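Local coordinates for protein autotransporter adhesin/invasin TibA (Escherichia coli, PDB 4Q1Q) that mediates adhesion to and invasion of human intestinal epithelial cells, and bacterial aggregation, as a heptose-glycosylated autotransporter, at residues V272-T276 / S277-S281. Residues are numbered along the deposited sequence; the frame is centred on the assembly and turned at random.
Sequences VITNT and SAAVS. With 289 (D-glycero-alpha-D-manno-heptopyranose), chain B.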
ATOM      1  N   VAL A 272       7.878 -20.386 -23.008  1.00 48.45           N
ATOM      2  CA  VAL A 272       6.601 -19.799 -23.390  1.00 47.86           C
ATOM      3  C   VAL A 272       5.622 -20.931 -23.707  1.00 50.56           C
ATOM      4  O   VAL A 272       5.922 -21.843 -24.481  1.00 46.84           O
ATOM      5  CB  VAL A 272       6.699 -18.858 -24.599  1.00 53.04           C
ATOM      6  CG1 VAL A 272       5.325 -18.363 -25.028  1.00 50.54           C
ATOM      7  CG2 VAL A 272       7.587 -17.673 -24.272  1.00 55.90           C
ATOM      8  N   ILE A 273       4.448 -20.825 -23.096  1.00 45.98           N
ATOM      9  CA  ILE A 273       3.364 -21.783 -23.227  1.00 48.13           C
ATOM     10  C   ILE A 273       2.123 -21.114 -23.781  1.00 41.01           C
ATOM     11  O   ILE A 273       1.664 -20.113 -23.231  1.00 49.98           O
ATOM     12  CB  ILE A 273       2.983 -22.355 -21.858  1.00 47.59           C
ATOM     13  CG1 ILE A 273       4.222 -22.977 -21.229  1.00 51.46           C
ATOM     14  CG2 ILE A 273       1.895 -23.412 -22.012  1.00 49.54           C
ATOM     15  CD1 ILE A 273       4.006 -23.513 -19.825  1.00 54.15           C
ATOM     16  N   THR A 274       1.586 -21.636 -24.877  1.00 43.09           N
ATOM     17  CA  THR A 274       0.391 -21.034 -25.461  1.00 46.07           C
ATOM     18  C   THR A 274      -0.655 -22.126 -25.596  1.00 46.04           C
ATOM     19  O   THR A 274      -0.294 -23.304 -25.656  1.00 41.83           O
ATOM     20  CB  THR A 274       0.641 -20.443 -26.858  1.00 52.05           C
ATOM     21  OG1 THR A 274       1.205 -21.467 -27.682  1.00 47.45           O
ATOM     22  CG2 THR A 274       1.594 -19.252 -26.790  1.00 56.86           C
ATOM     23  N   ASN A 275      -1.917 -21.718 -25.661  1.00 40.48           N
ATOM     24  CA  ASN A 275      -3.050 -22.629 -25.807  1.00 44.32           C
ATOM     25  C   ASN A 275      -4.004 -22.336 -26.965  1.00 45.08           C
ATOM     26  O   ASN A 275      -5.106 -22.882 -27.036  1.00 46.95           O
ATOM     27  CB  ASN A 275      -3.810 -22.698 -24.483  1.00 48.75           C
ATOM     28  CG  ASN A 275      -2.904 -23.166 -23.366  1.00 51.58           C
ATOM     29  OD1 ASN A 275      -2.235 -22.382 -22.698  1.00 57.60           O
ATOM     30  ND2 ASN A 275      -2.768 -24.468 -23.266  1.00 51.06           N
ATOM     31  N   THR A 276      -3.498 -21.549 -27.901  1.00 44.46           N
ATOM     32  CA  THR A 276      -4.171 -21.022 -29.074  1.00 52.60           C
ATOM     33  C   THR A 276      -3.022 -20.595 -30.000  1.00 47.02           C
ATOM     34  O   THR A 276      -1.959 -20.227 -29.514  1.00 47.06           O
ATOM     35  CB  THR A 276      -4.988 -19.780 -28.664  1.00 63.74           C
ATOM     36  OG1 THR A 276      -6.253 -20.182 -28.127  1.00 59.96           O
ATOM     37  CG2 THR A 276      -5.165 -18.818 -29.831  1.00 66.86           C
ATOM     38  N   SER A 277      -3.189 -20.555 -31.315  1.00 48.18           N
ATOM     39  CA  SER A 277      -2.059 -20.208 -32.173  1.00 54.02           C
ATOM     40  C   SER A 277      -1.696 -18.729 -32.298  1.00 57.78           C
ATOM     41  O   SER A 277      -0.561 -18.388 -32.631  1.00 65.07           O
ATOM     42  CB  SER A 277      -2.317 -20.698 -33.596  1.00 50.07           C
ATOM     43  OG  SER A 277      -3.438 -20.007 -34.116  1.00 60.53           O
ATOM     44  N   ALA A 278      -2.650 -17.824 -32.168  1.00 65.11           N
ATOM     45  CA  ALA A 278      -2.287 -16.420 -32.390  1.00 68.14           C
ATOM     46  C   ALA A 278      -2.147 -15.709 -31.038  1.00 65.65           C
ATOM     47  O   ALA A 278      -2.539 -14.556 -30.867  1.00 67.40           O
ATOM     48  CB  ALA A 278      -3.297 -15.753 -33.318  1.00 63.44           C
ATOM     49  N   ALA A 279      -1.574 -16.407 -30.061  1.00 61.25           N
ATOM     50  CA  ALA A 279      -1.600 -15.926 -28.682  1.00 69.67           C
ATOM     51  C   ALA A 279      -0.442 -14.979 -28.382  1.00 65.09           C
ATOM     52  O   ALA A 279      -0.591 -14.047 -27.594  1.00 54.93           O
ATOM     53  CB  ALA A 279      -1.574 -17.099 -27.710  1.00 66.03           C
ATOM     54  N   VAL A 280       0.709 -15.223 -29.000  1.00 64.11           N
ATOM     55  CA  VAL A 280       1.945 -14.537 -28.632  1.00 66.95           C
ATOM     56  C   VAL A 280       2.686 -13.983 -29.847  1.00 73.97           C
ATOM     57  O   VAL A 280       2.805 -14.691 -30.846  1.00 70.00           O
ATOM     58  CB  VAL A 280       2.877 -15.510 -27.886  1.00 62.29           C
ATOM     59  CG1 VAL A 280       4.251 -14.900 -27.665  1.00 72.53           C
ATOM     60  CG2 VAL A 280       2.282 -15.921 -26.548  1.00 66.03           C
ATOM     61  N   SER A 281       3.198 -12.756 -29.747  1.00 74.69           N
ATOM     62  CA  SER A 281       3.934 -12.097 -30.830  1.00 80.42           C
ATOM     63  C   SER A 281       5.374 -11.764 -30.439  1.00 81.08           C
ATOM     64  O   SER A 281       5.606 -10.943 -29.550  1.00 73.90           O
ATOM     65  CB  SER A 281       3.252 -10.800 -31.284  1.00 75.70           C
ATOM     66  OG  SER A 281       1.883 -10.989 -31.610  1.00 83.80           O
TER
HETATM   67  O7  289 B 428      -2.037 -23.181 -35.957  1.00 62.93           O
HETATM   68  C7  289 B 428      -3.365 -23.554 -36.363  1.00 60.36           C
HETATM   69  C6  289 B 428      -4.086 -22.398 -37.033  1.00 69.58           C
HETATM   70  O6  289 B 428      -5.220 -22.939 -37.713  1.00 85.52           O
HETATM   71  C5  289 B 428      -4.469 -21.363 -35.979  1.00 64.09           C
HETATM   72  O5  289 B 428      -3.314 -20.531 -35.918  1.00 61.44           O
HETATM   73  C1  289 B 428      -3.426 -19.294 -35.212  1.00 69.76           C
HETATM   74  C2  289 B 428      -4.485 -18.490 -35.960  1.00 70.36           C
HETATM   75  O2  289 B 428      -4.205 -18.394 -37.362  1.00 59.05           O
HETATM   76  C3  289 B 428      -5.778 -19.233 -35.649  1.00 68.81           C
HETATM   77  O3  289 B 428      -6.877 -18.417 -36.056  1.00 71.28           O
HETATM   78  C4  289 B 428      -5.754 -20.610 -36.297  1.00 66.99           C
HETATM   79  O4  289 B 428      -6.800 -21.439 -35.783  1.00 73.19           O
HETATM   80  O   HOH W   1       0.588 -18.187 -29.983  1.00 62.92           O
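T274 and V280 make the tight spot of this turn: methyl CG2 of T274 lies 3.4 Å from CG2 of V280, closer than two methyls usually sit. With chi1 of T274 at 54° the hydroxyl is tucked between N and C, and the methyl is left opposite C, on the V280 side. Flanking this pair, CB of A279 approaches the same T274 methyl at 3.9 Å, while V272 CG1 meets V280 CG2 tip to tip at a relaxed 4.2 Å. V280 also packs on A261 and V264 of strand 260-266, and A279 on V255. The turn lies at the C-terminal end of the modelled parallel beta-helix of the passenger region: strand 271-273 is the last modelled rung on one face, and the chain then bends round to lie beside strand 260-266, where the A279 and S281 backbones bond to A261. Away from the methyls the bend is polar and open to solvent. No direct hydrogen bond crosses it; instead one water donates to O of T276 (3.3 Å) and, weakly, to O of S277, and accepts the A279 N-H at 2.8 Å. The CB of S277 is directed away from 272-276 overall, and its OG is joined to C1 of a heptose by an O-glycosidic link (1.3 Å), though the sugar's placement is strained and its fine geometry doubtful.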